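Local coordinates for protein LBCATS-a (Synthetic construct, PDB 5EY5) that probably cleaves indole-3-glycerol phosphate to indole and glyceraldehyde 3-phosphate, as the alpha chain of tryptophan synthase, at residues A[77-82]-A[111-116]. Numbering follows the deposited sequence.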
ATOM      1  N   THR A  77      12.618 -19.265 -38.794  1.00 42.16           N
ATOM      2  CA  THR A  77      13.331 -20.137 -37.867  1.00 45.83           C
ATOM      3  C   THR A  77      14.724 -20.401 -38.418  1.00 46.17           C
ATOM      4  O   THR A  77      15.008 -20.134 -39.588  1.00 37.63           O
ATOM      5  CB  THR A  77      12.617 -21.478 -37.664  1.00 42.68           C
ATOM      6  OG1 THR A  77      12.594 -22.188 -38.909  1.00 40.14           O
ATOM      7  CG2 THR A  77      11.182 -21.278 -37.148  1.00 41.48           C
ATOM      8  N   LEU A  78      15.599 -20.929 -37.558  1.00 45.95           N
ATOM      9  CA  LEU A  78      16.934 -21.317 -38.003  1.00 45.40           C
ATOM     10  C   LEU A  78      16.852 -22.280 -39.176  1.00 41.96           C
ATOM     11  O   LEU A  78      17.473 -22.064 -40.222  1.00 44.88           O
ATOM     12  CB  LEU A  78      17.716 -21.946 -36.852  1.00 44.02           C
ATOM     13  CG  LEU A  78      18.665 -21.024 -36.106  1.00 44.82           C
ATOM     14  CD1 LEU A  78      19.429 -21.806 -35.054  1.00 46.74           C
ATOM     15  CD2 LEU A  78      19.615 -20.371 -37.108  1.00 40.03           C
ATOM     16  N   ASP A  79      16.065 -23.343 -39.026  1.00 44.12           N
ATOM     17  CA  ASP A  79      15.918 -24.321 -40.101  1.00 51.58           C
ATOM     18  C   ASP A  79      15.493 -23.677 -41.415  1.00 37.18           C
ATOM     19  O   ASP A  79      15.917 -24.124 -42.486  1.00 37.67           O
ATOM     20  CB  ASP A  79      14.909 -25.402 -39.699  1.00 67.90           C
ATOM     21  CG  ASP A  79      15.499 -26.431 -38.746  1.00 79.93           C
ATOM     22  OD1 ASP A  79      16.665 -26.832 -38.950  1.00 84.25           O
ATOM     23  OD2 ASP A  79      14.795 -26.841 -37.798  1.00 83.85           O
ATOM     24  N   LYS A  80      14.661 -22.630 -41.357  1.00 38.48           N
ATOM     25  CA  LYS A  80      14.182 -21.991 -42.583  1.00 42.12           C
ATOM     26  C   LYS A  80      15.264 -21.128 -43.234  1.00 33.43           C
ATOM     27  O   LYS A  80      15.337 -21.036 -44.463  1.00 37.16           O
ATOM     28  CB  LYS A  80      12.935 -21.154 -42.284  1.00 42.15           C
ATOM     29  CG  LYS A  80      11.653 -21.977 -42.141  1.00 44.94           C
ATOM     30  CD  LYS A  80      10.502 -21.139 -41.596  1.00 47.18           C
ATOM     31  CE  LYS A  80       9.270 -21.984 -41.332  1.00 54.09           C
ATOM     32  NZ  LYS A  80       8.228 -21.234 -40.570  1.00 52.44           N
ATOM     33  N   VAL A  81      16.104 -20.477 -42.439  1.00 34.17           N
ATOM     34  CA  VAL A  81      17.191 -19.707 -43.035  1.00 30.12           C
ATOM     35  C   VAL A  81      18.229 -20.650 -43.641  1.00 34.40           C
ATOM     36  O   VAL A  81      18.770 -20.384 -44.723  1.00 38.32           O
ATOM     37  CB  VAL A  81      17.796 -18.746 -41.994  1.00 34.07           C
ATOM     38  CG1 VAL A  81      18.759 -17.728 -42.673  1.00 29.24           C
ATOM     39  CG2 VAL A  81      16.668 -18.002 -41.270  1.00 34.44           C
ATOM     40  N   PHE A  82      18.483 -21.789 -42.979  1.00 34.65           N
ATOM     41  CA  PHE A  82      19.335 -22.830 -43.557  1.00 32.57           C
ATOM     42  C   PHE A  82      18.831 -23.276 -44.927  1.00 35.72           C
ATOM     43  O   PHE A  82      19.613 -23.424 -45.872  1.00 38.09           O
ATOM     44  CB  PHE A  82      19.412 -24.025 -42.609  1.00 35.63           C
ATOM     45  CG  PHE A  82      20.381 -23.844 -41.471  1.00 37.48           C
ATOM     46  CD1 PHE A  82      21.631 -23.287 -41.686  1.00 41.85           C
ATOM     47  CD2 PHE A  82      20.047 -24.250 -40.191  1.00 37.27           C
ATOM     48  CE1 PHE A  82      22.523 -23.129 -40.638  1.00 44.80           C
ATOM     49  CE2 PHE A  82      20.943 -24.098 -39.140  1.00 37.26           C
ATOM     50  CZ  PHE A  82      22.170 -23.534 -39.360  1.00 40.03           C
ATOM     51  N   ILE A 111      24.715 -27.066 -30.095  1.00 42.39           N
ATOM     52  CA  ILE A 111      25.873 -26.304 -30.568  1.00 43.20           C
ATOM     53  C   ILE A 111      26.541 -27.015 -31.741  1.00 40.67           C
ATOM     54  O   ILE A 111      26.712 -26.447 -32.829  1.00 34.61           O
ATOM     55  CB  ILE A 111      26.869 -26.076 -29.418  1.00 48.40           C
ATOM     56  CG1 ILE A 111      26.277 -25.123 -28.378  1.00 54.57           C
ATOM     57  CG2 ILE A 111      28.167 -25.540 -29.945  1.00 40.29           C
ATOM     58  CD1 ILE A 111      27.151 -24.962 -27.152  1.00 64.02           C
ATOM     59  N   GLU A 112      26.948 -28.266 -31.525  1.00 41.02           N
ATOM     60  CA  GLU A 112      27.623 -29.006 -32.584  1.00 48.03           C
ATOM     61  C   GLU A 112      26.673 -29.266 -33.745  1.00 47.86           C
ATOM     62  O   GLU A 112      27.064 -29.168 -34.915  1.00 41.55           O
ATOM     63  CB  GLU A 112      28.189 -30.312 -32.029  1.00 60.72           C
ATOM     64  CG  GLU A 112      27.212 -31.091 -31.157  1.00 77.99           C
ATOM     65  CD  GLU A 112      26.565 -32.257 -31.888  1.00 95.83           C
ATOM     66  OE1 GLU A 112      25.660 -32.898 -31.311  1.00 97.43           O
ATOM     67  OE2 GLU A 112      26.964 -32.535 -33.040  1.00104.12           O
ATOM     68  N   ARG A 113      25.411 -29.567 -33.440  1.00 48.55           N
ATOM     69  CA  ARG A 113      24.435 -29.765 -34.500  1.00 50.78           C
ATOM     70  C   ARG A 113      24.264 -28.506 -35.337  1.00 45.71           C
ATOM     71  O   ARG A 113      23.994 -28.586 -36.545  1.00 43.50           O
ATOM     72  CB  ARG A 113      23.105 -30.205 -33.891  1.00 49.75           C
ATOM     73  CG  ARG A 113      21.955 -30.208 -34.850  1.00 53.22           C
ATOM     74  CD  ARG A 113      20.680 -30.668 -34.161  1.00 53.86           C
ATOM     75  NE  ARG A 113      19.548 -30.568 -35.067  1.00 53.73           N
ATOM     76  CZ  ARG A 113      18.495 -29.785 -34.874  1.00 55.62           C
ATOM     77  NH1 ARG A 113      18.409 -29.033 -33.786  1.00 54.30           N
ATOM     78  NH2 ARG A 113      17.525 -29.757 -35.775  1.00 61.15           N
ATOM     79  N   PHE A 114      24.425 -27.338 -34.716  1.00 43.98           N
ATOM     80  CA  PHE A 114      24.246 -26.078 -35.429  1.00 40.13           C
ATOM     81  C   PHE A 114      25.427 -25.788 -36.347  1.00 37.71           C
ATOM     82  O   PHE A 114      25.246 -25.420 -37.513  1.00 37.63           O
ATOM     83  CB  PHE A 114      24.053 -24.933 -34.434  1.00 37.90           C
ATOM     84  CG  PHE A 114      24.122 -23.583 -35.069  1.00 39.24           C
ATOM     85  CD1 PHE A 114      23.047 -23.080 -35.769  1.00 40.03           C
ATOM     86  CD2 PHE A 114      25.268 -22.833 -34.995  1.00 34.52           C
ATOM     87  CE1 PHE A 114      23.114 -21.842 -36.363  1.00 40.30           C
ATOM     88  CE2 PHE A 114      25.341 -21.588 -35.607  1.00 34.19           C
ATOM     89  CZ  PHE A 114      24.262 -21.099 -36.279  1.00 37.18           C
ATOM     90  N   VAL A 115      26.645 -25.954 -35.834  1.00 35.32           N
ATOM     91  CA  VAL A 115      27.832 -25.759 -36.660  1.00 38.94           C
ATOM     92  C   VAL A 115      27.884 -26.794 -37.779  1.00 35.52           C
ATOM     93  O   VAL A 115      28.304 -26.491 -38.904  1.00 40.79           O
ATOM     94  CB  VAL A 115      29.101 -25.798 -35.785  1.00 40.32           C
ATOM     95  CG1 VAL A 115      30.321 -25.417 -36.603  1.00 46.11           C
ATOM     96  CG2 VAL A 115      28.942 -24.863 -34.598  1.00 36.48           C
ATOM     97  N   LYS A 116      27.474 -28.034 -37.493  1.00 37.82           N
ATOM     98  CA  LYS A 116      27.431 -29.041 -38.553  1.00 45.85           C
ATOM     99  C   LYS A 116      26.463 -28.627 -39.660  1.00 45.36           C
ATOM    100  O   LYS A 116      26.786 -28.727 -40.849  1.00 45.67           O
ATOM    101  CB  LYS A 116      27.043 -30.405 -37.978  1.00 47.68           C
ATOM    102  CG  LYS A 116      27.146 -31.554 -38.977  1.00 54.18           C
ATOM    103  CD  LYS A 116      26.492 -32.832 -38.455  1.00 56.85           C
ATOM    104  CE  LYS A 116      26.566 -33.953 -39.486  1.00 66.44           C
ATOM    105  NZ  LYS A 116      25.821 -35.175 -39.063  1.00 73.00           N
TER
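R113 and F114 carry the 111-116 side of this contact, reaching across to D79, L78 and F82 on a helix that runs nearly the same way, the two segment axes 12.4 Å apart and 19° from parallel. R113 comes first, on the solvent-facing side. Its side chain, fully stretched to NE, brings NH2 to 4.4 Å from OD1 of D79. No N-H points at that oxygen and the pair is too long for a salt bridge; any attraction is probably just between the charges. Both groups turn instead to Y109, whose hydroxyl bonds D79 OD1 and whose backbone carbonyl accepts from R113 NH1, its ring also making a cation-pi contact with the guanidinium.

F114, next along, is the buried centre. With CG anti to the backbone N (chi1 169°), its ring swings over toward the other helix and presents CD1 and CE1. L78 touches the ring with both methyls, CD2 at its edge, 3.9 Å from F114 CE1. F82 comes from the opposite side of that ring plane, CZ lying 3.6 Å from CE1 of F114. The rings meet obliquely, planes at 48° and centroids 5.7 Å apart. An alanine in place of F82 would remove the ring and would probably leave a gap beside CD1 and CE1 of F114, with that ring freer to turn.

Both helices belong to the outer layer of the TIM barrel, following strands 48-51 and 97-100. F82 also packs on F99 of strand 97-100 and on C118 and A121 of helix 111-121, F114 rests on I106 of helix 103-109, and V115 faces helix 137-146.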